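Local coordinates for conjugal transfer protein TRWB (Escherichia coli, PDB 1E9R) that probably acts as a hexameric, P-loop NTPase-type coupling protein that helps move DNA towards the secretion channel during bacterial conjugation, at residues K159-L163 with I164-S168; G150-L153 with L154-T157; L172-W175 with T176-T180. One frame throughout, in Å; residues are numbered along the deposited sequence.

Contact 1 (K159-L163 with I164-S168); sequences KKLAL and IGTPS
K160 and I164 meet through a peptide carbonyl, a flat group at the end of a helix. The N-H of I164 comes in nearly along the C=O axis of K160, with I164 N 2.8 Å from K160 O and an N-H...O angle of 166°. Beside this bond lie the branches of I164: CG2 is 3.3 Å from K160 O and CG1 3.5 Å from L161 O. CG1 stands between the backbone N and the carbonyl carbon (chi1 72°), and beyond it CD1 brushes L161 CD2 at 4.2 Å.

The next two carbonyls are held less well. A162 O accepts a weak bond from G165 N at 3.3 Å, and L161 O a weak one from T166 N at 2.8 Å. G165 has positive phi, a conformation strained for residues with a side chain, and the two weak bonds fit a Schellman motif. The side chain of T166 crosses that of L161 at about a right angle, OG1 lying 3.7 Å from L161 CD2. P167 then centres an inverse gamma turn, and S168 OG caps E171 N of the following helix. K160 NZ bonds to F187 O, and the lysine also makes a cation-pi contact with the F187 ring.

The chemistry implies a helix end closed mainly by backbone bonds, one straight and two weak, with modest apolar cover from L161 and I164.

Contact 2 (G150-L153 with L154-T157); sequences GRLL and LRET
G150 accepts from L154, with L154 N 2.7 Å from G150 O, one of the regular i to i+4 bonds of helix 141-163. R151 comes next: its carbonyl takes a nearly straight bond from R155 N (2.7 Å from R151 O, 173°), while its own guanidinium leaves the contact for V135 O and a salt bridge with E144. Over that same carbonyl the R155 side chain folds back. CG stands between the backbone N and the carbonyl carbon (chi1 77°) and the chain bends again at chi3 (93°), which lays one face of the guanidinium above R151 O and L152 CA. R155 NE is bonded to Q128 OE1.

L152 covers the end of that group with a methyl, CD1 lying 3.5 Å from R155 NH1 and 4.1 Å from E156 CG. It also packs on F212 of a second subunit. The E156 carboxylate is held by L192 N and by a salt bridge to K159.

L153 O receives both T157 N at 3.1 Å and T157 OG1 at 2.7 Å, from opposite faces of the carbonyl plane, and L153 CD1 rests 3.5 Å from T157 OG1, the two side chains lying side by side.

Chemically, this buried part of the helix gives most of its polar side-chain atoms a partner: the backbone for the threonine hydroxyl, residues beyond the contact for the arginines and the glutamate.

Contact 3 (L172-W175 with T176-T180); sequences LFHW and TTIAT
H174 carries the innermost contact: its carbonyl is gripped by two backbone amides, I178 N at 2.6 Å and A179 N at 2.7 Å from H174 O, which arrive from opposite faces of the carbonyl plane. The A179 bond spans five residues and widens the helix into a pi-type turn. The imidazole swings back under this turn because CG is anti to the backbone N (chi1 170°). One face lies below A179 N, while ND1 is 3.4 Å from I178 CB, the two side chains crossing at about a right angle. With an alanine in place of H174, I178 and A179 would probably lose the imidazole they pack on, and the W175 ring its CD2 neighbour.

Around this lie two threonines that return their hydroxyls to the backbone: T176 OG1 donates to L172 O at 2.8 Å, and T177 OG1 to F173 O at 3.0 Å, each joined by the amide of its own residue. The oxygen of T177 sits 3.5 Å above the plane of the F173 ring, over its centre. W175 CE3 meets A179 CB at 3.4 Å, and the indole is stacked on F187.

Further out, L192 of a third subunit packs on F173 and I178, and S195 of that subunit bonds to I178 O. Within the same chain, R211 NH2 bonds to A179 O, while T180 OG1 caps D183 N. This is a helix with a pi-type turn in its last part, with T180 as N-cap of the next helix, in a helical region set at a subunit interface.

In the fold
The three contacts follow one another along two consecutive helices. Contacts 1 and 2 share helix 141-163, contact 2 in its buried middle and contact 1 at its surface end; contact 3 belongs to helix 169-178 and is partly buried. The helices pack together: L172 touches L161 of contact 1 and L154 and T157 of contact 2, and T176 CG2 lies against L153. Chemistry changes with place. Regular helical bonding with arginine and glutamate tied to outside partners marks contact 2, one straight and two weak bonds mark contact 1, and rings packed against threonine, isoleucine and alanine round a widened turn mark contact 3. Contacts 2 and 3 each meet another subunit; contact 1 meets none.

Contact 1 (K159-L163 with I164-S168)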
ATOM      1  N   LYS B 159     -23.903  33.520   0.217  1.00 41.45           N
ATOM      2  CA  LYS B 159     -23.499  34.886   0.547  1.00 43.50           C
ATOM      3  C   LYS B 159     -24.292  35.916  -0.262  1.00 43.88           C
ATOM      4  O   LYS B 159     -24.680  36.958   0.266  1.00 42.74           O
ATOM      5  CB  LYS B 159     -22.005  35.076   0.285  1.00 44.36           C
ATOM      6  CG  LYS B 159     -21.426  36.342   0.878  1.00 47.65           C
ATOM      7  CD  LYS B 159     -19.992  36.581   0.394  1.00 51.05           C
ATOM      8  CE  LYS B 159     -19.042  35.416   0.735  1.00 52.15           C
ATOM      9  NZ  LYS B 159     -17.626  35.674   0.294  1.00 51.29           N
ATOM     10  N   LYS B 160     -24.532  35.622  -1.540  1.00 44.15           N
ATOM     11  CA  LYS B 160     -25.285  36.523  -2.418  1.00 45.37           C
ATOM     12  C   LYS B 160     -26.777  36.551  -2.074  1.00 44.99           C
ATOM     13  O   LYS B 160     -27.397  37.616  -2.069  1.00 46.46           O
ATOM     14  CB  LYS B 160     -25.104  36.124  -3.884  1.00 44.09           C
ATOM     15  CG  LYS B 160     -25.781  37.077  -4.859  1.00 45.90           C
ATOM     16  CD  LYS B 160     -25.402  36.787  -6.315  1.00 46.36           C
ATOM     17  CE  LYS B 160     -26.134  37.722  -7.278  1.00 45.37           C
ATOM     18  NZ  LYS B 160     -25.727  37.514  -8.699  1.00 49.35           N
ATOM     19  N   LEU B 161     -27.351  35.382  -1.801  1.00 43.00           N
ATOM     20  CA  LEU B 161     -28.753  35.288  -1.417  1.00 41.77           C
ATOM     21  C   LEU B 161     -28.984  36.112  -0.145  1.00 43.26           C
ATOM     22  O   LEU B 161     -29.978  36.827  -0.023  1.00 44.30           O
ATOM     23  CB  LEU B 161     -29.139  33.829  -1.168  1.00 39.30           C
ATOM     24  CG  LEU B 161     -29.282  32.956  -2.413  1.00 37.83           C
ATOM     25  CD1 LEU B 161     -29.504  31.520  -1.997  1.00 37.43           C
ATOM     26  CD2 LEU B 161     -30.447  33.450  -3.259  1.00 38.14           C
ATOM     27  N   ALA B 162     -28.059  36.009   0.804  1.00 44.55           N
ATOM     28  CA  ALA B 162     -28.160  36.767   2.045  1.00 44.53           C
ATOM     29  C   ALA B 162     -28.095  38.264   1.741  1.00 46.71           C
ATOM     30  O   ALA B 162     -28.772  39.064   2.387  1.00 47.60           O
ATOM     31  CB  ALA B 162     -27.035  36.380   2.988  1.00 43.63           C
ATOM     32  N   LEU B 163     -27.272  38.635   0.761  1.00 48.46           N
ATOM     33  CA  LEU B 163     -27.125  40.031   0.351  1.00 50.69           C
ATOM     34  C   LEU B 163     -28.384  40.590  -0.294  1.00 51.76           C
ATOM     35  O   LEU B 163     -28.835  41.681   0.062  1.00 52.41           O
ATOM     36  CB  LEU B 163     -25.977  40.188  -0.640  1.00 50.16           C
ATOM     37  CG  LEU B 163     -24.638  40.616  -0.056  1.00 51.71           C
ATOM     38  CD1 LEU B 163     -23.741  41.086  -1.193  1.00 51.57           C
ATOM     39  CD2 LEU B 163     -24.843  41.743   0.945  1.00 50.64           C
ATOM     40  N   ILE B 164     -28.938  39.855  -1.256  1.00 52.26           N
ATOM     41  CA  ILE B 164     -30.143  40.315  -1.929  1.00 54.10           C
ATOM     42  C   ILE B 164     -31.376  40.155  -1.026  1.00 54.66           C
ATOM     43  O   ILE B 164     -32.511  40.380  -1.457  1.00 56.05           O
ATOM     44  CB  ILE B 164     -30.351  39.598  -3.307  1.00 53.92           C
ATOM     45  CG1 ILE B 164     -30.769  38.145  -3.120  1.00 53.90           C
ATOM     46  CG2 ILE B 164     -29.067  39.652  -4.117  1.00 54.16           C
ATOM     47  CD1 ILE B 164     -30.921  37.408  -4.436  1.00 54.15           C
ATOM     48  N   GLY B 165     -31.139  39.772   0.229  1.00 53.88           N
ATOM     49  CA  GLY B 165     -32.219  39.640   1.194  1.00 52.95           C
ATOM     50  C   GLY B 165     -33.046  38.372   1.201  1.00 54.24           C
ATOM     51  O   GLY B 165     -33.983  38.250   1.993  1.00 53.65           O
ATOM     52  N   THR B 166     -32.700  37.423   0.341  1.00 54.89           N
ATOM     53  CA  THR B 166     -33.437  36.165   0.257  1.00 55.19           C
ATOM     54  C   THR B 166     -32.646  34.950   0.765  1.00 54.65           C
ATOM     55  O   THR B 166     -32.306  34.051  -0.020  1.00 55.16           O
ATOM     56  CB  THR B 166     -33.871  35.908  -1.201  1.00 56.87           C
ATOM     57  OG1 THR B 166     -32.737  36.054  -2.069  1.00 58.29           O
ATOM     58  CG2 THR B 166     -34.948  36.907  -1.618  1.00 57.21           C
ATOM     59  N   PRO B 167     -32.351  34.899   2.085  1.00 52.77           N
ATOM     60  CA  PRO B 167     -31.598  33.772   2.643  1.00 50.38           C
ATOM     61  C   PRO B 167     -32.502  32.547   2.776  1.00 48.50           C
ATOM     62  O   PRO B 167     -32.890  32.161   3.883  1.00 48.95           O
ATOM     63  CB  PRO B 167     -31.134  34.313   3.990  1.00 50.30           C
ATOM     64  CG  PRO B 167     -32.303  35.111   4.416  1.00 52.32           C
ATOM     65  CD  PRO B 167     -32.692  35.865   3.149  1.00 52.38           C
ATOM     66  N   SER B 168     -32.834  31.949   1.633  1.00 46.54           N
ATOM     67  CA  SER B 168     -33.705  30.776   1.588  1.00 44.78           C
ATOM     68  C   SER B 168     -32.952  29.499   1.252  1.00 45.04           C
ATOM     69  O   SER B 168     -32.194  29.461   0.285  1.00 46.35           O
ATOM     70  CB  SER B 168     -34.803  30.984   0.544  1.00 42.68           C
ATOM     71  OG  SER B 168     -35.639  29.844   0.442  1.00 41.97           O
TER

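Contact 2 (G150-L153 with L154-T157)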
ATOM      1  N   GLY B 150     -17.562  22.312  -3.746  1.00 27.86           N
ATOM      2  CA  GLY B 150     -18.904  22.448  -3.202  1.00 26.98           C
ATOM      3  C   GLY B 150     -19.038  23.571  -2.177  1.00 29.62           C
ATOM      4  O   GLY B 150     -20.035  24.295  -2.166  1.00 28.71           O
ATOM      5  N   ARG B 151     -18.034  23.721  -1.312  1.00 28.01           N
ATOM      6  CA  ARG B 151     -18.050  24.769  -0.304  1.00 28.03           C
ATOM      7  C   ARG B 151     -17.921  26.112  -0.988  1.00 28.64           C
ATOM      8  O   ARG B 151     -18.522  27.091  -0.547  1.00 28.88           O
ATOM      9  CB  ARG B 151     -16.913  24.572   0.703  1.00 27.63           C
ATOM     10  CG  ARG B 151     -16.944  23.199   1.339  1.00 29.63           C
ATOM     11  CD  ARG B 151     -16.238  23.104   2.679  1.00 28.39           C
ATOM     12  NE  ARG B 151     -16.151  21.702   3.079  1.00 26.65           N
ATOM     13  CZ  ARG B 151     -15.140  20.907   2.748  1.00 26.06           C
ATOM     14  NH1 ARG B 151     -14.134  21.395   2.036  1.00 24.33           N
ATOM     15  NH2 ARG B 151     -15.152  19.621   3.084  1.00 26.28           N
ATOM     16  N   LEU B 152     -17.131  26.157  -2.062  1.00 29.40           N
ATOM     17  CA  LEU B 152     -16.945  27.384  -2.841  1.00 29.47           C
ATOM     18  C   LEU B 152     -18.298  27.788  -3.431  1.00 28.75           C
ATOM     19  O   LEU B 152     -18.732  28.926  -3.282  1.00 29.93           O
ATOM     20  CB  LEU B 152     -15.948  27.170  -3.985  1.00 26.63           C
ATOM     21  CG  LEU B 152     -15.922  28.346  -4.973  1.00 28.28           C
ATOM     22  CD1 LEU B 152     -15.378  29.597  -4.290  1.00 26.90           C
ATOM     23  CD2 LEU B 152     -15.077  27.992  -6.176  1.00 27.77           C
ATOM     24  N   LEU B 153     -18.955  26.847  -4.103  1.00 27.60           N
ATOM     25  CA  LEU B 153     -20.259  27.110  -4.691  1.00 28.61           C
ATOM     26  C   LEU B 153     -21.264  27.456  -3.593  1.00 30.63           C
ATOM     27  O   LEU B 153     -22.092  28.355  -3.756  1.00 31.67           O
ATOM     28  CB  LEU B 153     -20.744  25.889  -5.475  1.00 26.75           C
ATOM     29  CG  LEU B 153     -22.148  25.994  -6.085  1.00 26.08           C
ATOM     30  CD1 LEU B 153     -22.239  27.212  -6.960  1.00 22.50           C
ATOM     31  CD2 LEU B 153     -22.453  24.759  -6.895  1.00 23.84           C
ATOM     32  N   LEU B 154     -21.181  26.753  -2.468  1.00 30.16           N
ATOM     33  CA  LEU B 154     -22.091  27.010  -1.369  1.00 28.42           C
ATOM     34  C   LEU B 154     -21.911  28.381  -0.747  1.00 31.18           C
ATOM     35  O   LEU B 154     -22.854  29.163  -0.705  1.00 30.26           O
ATOM     36  CB  LEU B 154     -21.941  25.962  -0.274  1.00 26.85           C
ATOM     37  CG  LEU B 154     -22.923  26.138   0.891  1.00 27.92           C
ATOM     38  CD1 LEU B 154     -24.339  25.804   0.434  1.00 26.64           C
ATOM     39  CD2 LEU B 154     -22.509  25.237   2.054  1.00 29.96           C
ATOM     40  N   ARG B 155     -20.706  28.692  -0.275  1.00 32.58           N
ATOM     41  CA  ARG B 155     -20.494  29.974   0.386  1.00 34.25           C
ATOM     42  C   ARG B 155     -20.747  31.212  -0.470  1.00 35.26           C
ATOM     43  O   ARG B 155     -21.254  32.217   0.031  1.00 33.53           O
ATOM     44  CB  ARG B 155     -19.100  30.024   1.031  1.00 35.16           C
ATOM     45  CG  ARG B 155     -17.939  30.264   0.101  1.00 41.27           C
ATOM     46  CD  ARG B 155     -16.638  30.342   0.894  1.00 40.96           C
ATOM     47  NE  ARG B 155     -15.968  29.051   0.967  1.00 42.11           N
ATOM     48  CZ  ARG B 155     -15.046  28.648   0.099  1.00 40.09           C
ATOM     49  NH1 ARG B 155     -14.683  29.440  -0.900  1.00 39.75           N
ATOM     50  NH2 ARG B 155     -14.498  27.447   0.218  1.00 38.61           N
ATOM     51  N   GLU B 156     -20.420  31.149  -1.759  1.00 36.58           N
ATOM     52  CA  GLU B 156     -20.656  32.290  -2.638  1.00 37.85           C
ATOM     53  C   GLU B 156     -22.143  32.442  -2.978  1.00 38.23           C
ATOM     54  O   GLU B 156     -22.665  33.556  -2.977  1.00 36.89           O
ATOM     55  CB  GLU B 156     -19.826  32.170  -3.915  1.00 36.75           C
ATOM     56  CG  GLU B 156     -18.337  32.402  -3.690  1.00 41.37           C
ATOM     57  CD  GLU B 156     -18.046  33.688  -2.913  1.00 42.63           C
ATOM     58  OE1 GLU B 156     -18.457  34.780  -3.364  1.00 44.56           O
ATOM     59  OE2 GLU B 156     -17.403  33.610  -1.845  1.00 42.41           O
ATOM     60  N   THR B 157     -22.827  31.335  -3.255  1.00 37.36           N
ATOM     61  CA  THR B 157     -24.252  31.394  -3.574  1.00 38.21           C
ATOM     62  C   THR B 157     -25.027  31.903  -2.368  1.00 40.34           C
ATOM     63  O   THR B 157     -25.814  32.836  -2.477  1.00 41.21           O
ATOM     64  CB  THR B 157     -24.805  30.006  -3.966  1.00 37.67           C
ATOM     65  OG1 THR B 157     -24.112  29.531  -5.120  1.00 37.95           O
ATOM     66  CG2 THR B 157     -26.294  30.086  -4.285  1.00 39.36           C
TER

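Contact 3 (L172-W175 with T176-T180)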
ATOM      1  N   LEU B 172     -31.317  28.540  -2.296  1.00 37.93           N
ATOM      2  CA  LEU B 172     -29.938  28.082  -2.302  1.00 37.20           C
ATOM      3  C   LEU B 172     -29.867  26.738  -3.013  1.00 36.47           C
ATOM      4  O   LEU B 172     -28.999  26.502  -3.848  1.00 35.09           O
ATOM      5  CB  LEU B 172     -29.437  27.931  -0.865  1.00 37.00           C
ATOM      6  CG  LEU B 172     -27.991  27.485  -0.679  1.00 37.31           C
ATOM      7  CD1 LEU B 172     -27.031  28.491  -1.302  1.00 35.85           C
ATOM      8  CD2 LEU B 172     -27.720  27.351   0.796  1.00 35.94           C
ATOM      9  N   PHE B 173     -30.795  25.854  -2.680  1.00 33.91           N
ATOM     10  CA  PHE B 173     -30.816  24.542  -3.296  1.00 34.24           C
ATOM     11  C   PHE B 173     -31.149  24.622  -4.784  1.00 35.21           C
ATOM     12  O   PHE B 173     -30.623  23.844  -5.578  1.00 35.81           O
ATOM     13  CB  PHE B 173     -31.827  23.653  -2.581  1.00 32.57           C
ATOM     14  CG  PHE B 173     -31.841  22.229  -3.060  1.00 33.04           C
ATOM     15  CD1 PHE B 173     -30.855  21.338  -2.662  1.00 31.69           C
ATOM     16  CD2 PHE B 173     -32.868  21.766  -3.876  1.00 32.27           C
ATOM     17  CE1 PHE B 173     -30.898  20.002  -3.067  1.00 30.71           C
ATOM     18  CE2 PHE B 173     -32.922  20.428  -4.287  1.00 31.23           C
ATOM     19  CZ  PHE B 173     -31.939  19.547  -3.882  1.00 32.25           C
ATOM     20  N   HIS B 174     -32.017  25.559  -5.163  1.00 35.54           N
ATOM     21  CA  HIS B 174     -32.403  25.696  -6.566  1.00 34.44           C
ATOM     22  C   HIS B 174     -31.203  26.077  -7.414  1.00 34.93           C
ATOM     23  O   HIS B 174     -30.870  25.425  -8.403  1.00 34.03           O
ATOM     24  CB  HIS B 174     -33.486  26.770  -6.736  1.00 36.06           C
ATOM     25  CG  HIS B 174     -33.760  27.116  -8.170  1.00 36.21           C
ATOM     26  ND1 HIS B 174     -34.402  26.252  -9.035  1.00 37.93           N
ATOM     27  CD2 HIS B 174     -33.400  28.192  -8.912  1.00 37.20           C
ATOM     28  CE1 HIS B 174     -34.419  26.778 -10.247  1.00 40.21           C
ATOM     29  NE2 HIS B 174     -33.816  27.955 -10.200  1.00 38.67           N
ATOM     30  N   TRP B 175     -30.563  27.161  -7.016  1.00 34.47           N
ATOM     31  CA  TRP B 175     -29.411  27.658  -7.725  1.00 35.36           C
ATOM     32  C   TRP B 175     -28.269  26.665  -7.809  1.00 35.47           C
ATOM     33  O   TRP B 175     -27.733  26.419  -8.884  1.00 35.05           O
ATOM     34  CB  TRP B 175     -28.928  28.940  -7.053  1.00 38.51           C
ATOM     35  CG  TRP B 175     -29.764  30.126  -7.402  1.00 41.95           C
ATOM     36  CD1 TRP B 175     -30.503  30.912  -6.549  1.00 42.61           C
ATOM     37  CD2 TRP B 175     -29.965  30.655  -8.713  1.00 42.24           C
ATOM     38  NE1 TRP B 175     -31.150  31.895  -7.261  1.00 42.28           N
ATOM     39  CE2 TRP B 175     -30.837  31.759  -8.590  1.00 42.96           C
ATOM     40  CE3 TRP B 175     -29.489  30.298  -9.984  1.00 41.51           C
ATOM     41  CZ2 TRP B 175     -31.243  32.508  -9.692  1.00 42.43           C
ATOM     42  CZ3 TRP B 175     -29.889  31.040 -11.071  1.00 43.66           C
ATOM     43  CH2 TRP B 175     -30.760  32.135 -10.922  1.00 44.66           C
ATOM     44  N   THR B 176     -27.906  26.087  -6.670  1.00 32.69           N
ATOM     45  CA  THR B 176     -26.789  25.162  -6.626  1.00 32.34           C
ATOM     46  C   THR B 176     -27.006  23.823  -7.294  1.00 31.78           C
ATOM     47  O   THR B 176     -26.035  23.195  -7.682  1.00 31.63           O
ATOM     48  CB  THR B 176     -26.295  24.899  -5.164  1.00 29.68           C
ATOM     49  OG1 THR B 176     -27.352  24.347  -4.371  1.00 29.67           O
ATOM     50  CG2 THR B 176     -25.803  26.182  -4.527  1.00 27.83           C
ATOM     51  N   THR B 177     -28.248  23.373  -7.448  1.00 33.05           N
ATOM     52  CA  THR B 177     -28.455  22.063  -8.064  1.00 34.60           C
ATOM     53  C   THR B 177     -29.571  21.957  -9.095  1.00 34.96           C
ATOM     54  O   THR B 177     -29.638  20.978  -9.826  1.00 35.40           O
ATOM     55  CB  THR B 177     -28.697  20.978  -6.983  1.00 36.61           C
ATOM     56  OG1 THR B 177     -30.043  21.064  -6.505  1.00 35.02           O
ATOM     57  CG2 THR B 177     -27.751  21.180  -5.805  1.00 34.14           C
ATOM     58  N   ILE B 178     -30.439  22.960  -9.167  1.00 37.72           N
ATOM     59  CA  ILE B 178     -31.557  22.915 -10.108  1.00 37.93           C
ATOM     60  C   ILE B 178     -31.413  23.858 -11.294  1.00 37.87           C
ATOM     61  O   ILE B 178     -31.641  23.459 -12.430  1.00 36.80           O
ATOM     62  CB  ILE B 178     -32.905  23.227  -9.405  1.00 38.59           C
ATOM     63  CG1 ILE B 178     -33.129  22.268  -8.235  1.00 36.51           C
ATOM     64  CG2 ILE B 178     -34.043  23.083 -10.398  1.00 37.21           C
ATOM     65  CD1 ILE B 178     -33.216  20.823  -8.644  1.00 37.72           C
ATOM     66  N   ALA B 179     -31.051  25.106 -11.036  1.00 38.75           N
ATOM     67  CA  ALA B 179     -30.893  26.065 -12.118  1.00 40.90           C
ATOM     68  C   ALA B 179     -29.947  25.459 -13.141  1.00 44.51           C
ATOM     69  O   ALA B 179     -29.054  24.701 -12.779  1.00 47.19           O
ATOM     70  CB  ALA B 179     -30.323  27.368 -11.586  1.00 40.61           C
ATOM     71  N   THR B 180     -30.137  25.778 -14.418  1.00 45.57           N
ATOM     72  CA  THR B 180     -29.257  25.231 -15.446  1.00 46.24           C
ATOM     73  C   THR B 180     -27.847  25.757 -15.230  1.00 46.02           C
ATOM     74  O   THR B 180     -27.635  26.791 -14.590  1.00 44.75           O
ATOM     75  CB  THR B 180     -29.687  25.628 -16.880  1.00 44.41           C
ATOM     76  OG1 THR B 180     -29.426  27.019 -17.084  1.00 45.70           O
ATOM     77  CG2 THR B 180     -31.165  25.353 -17.102  1.00 44.57           C
TER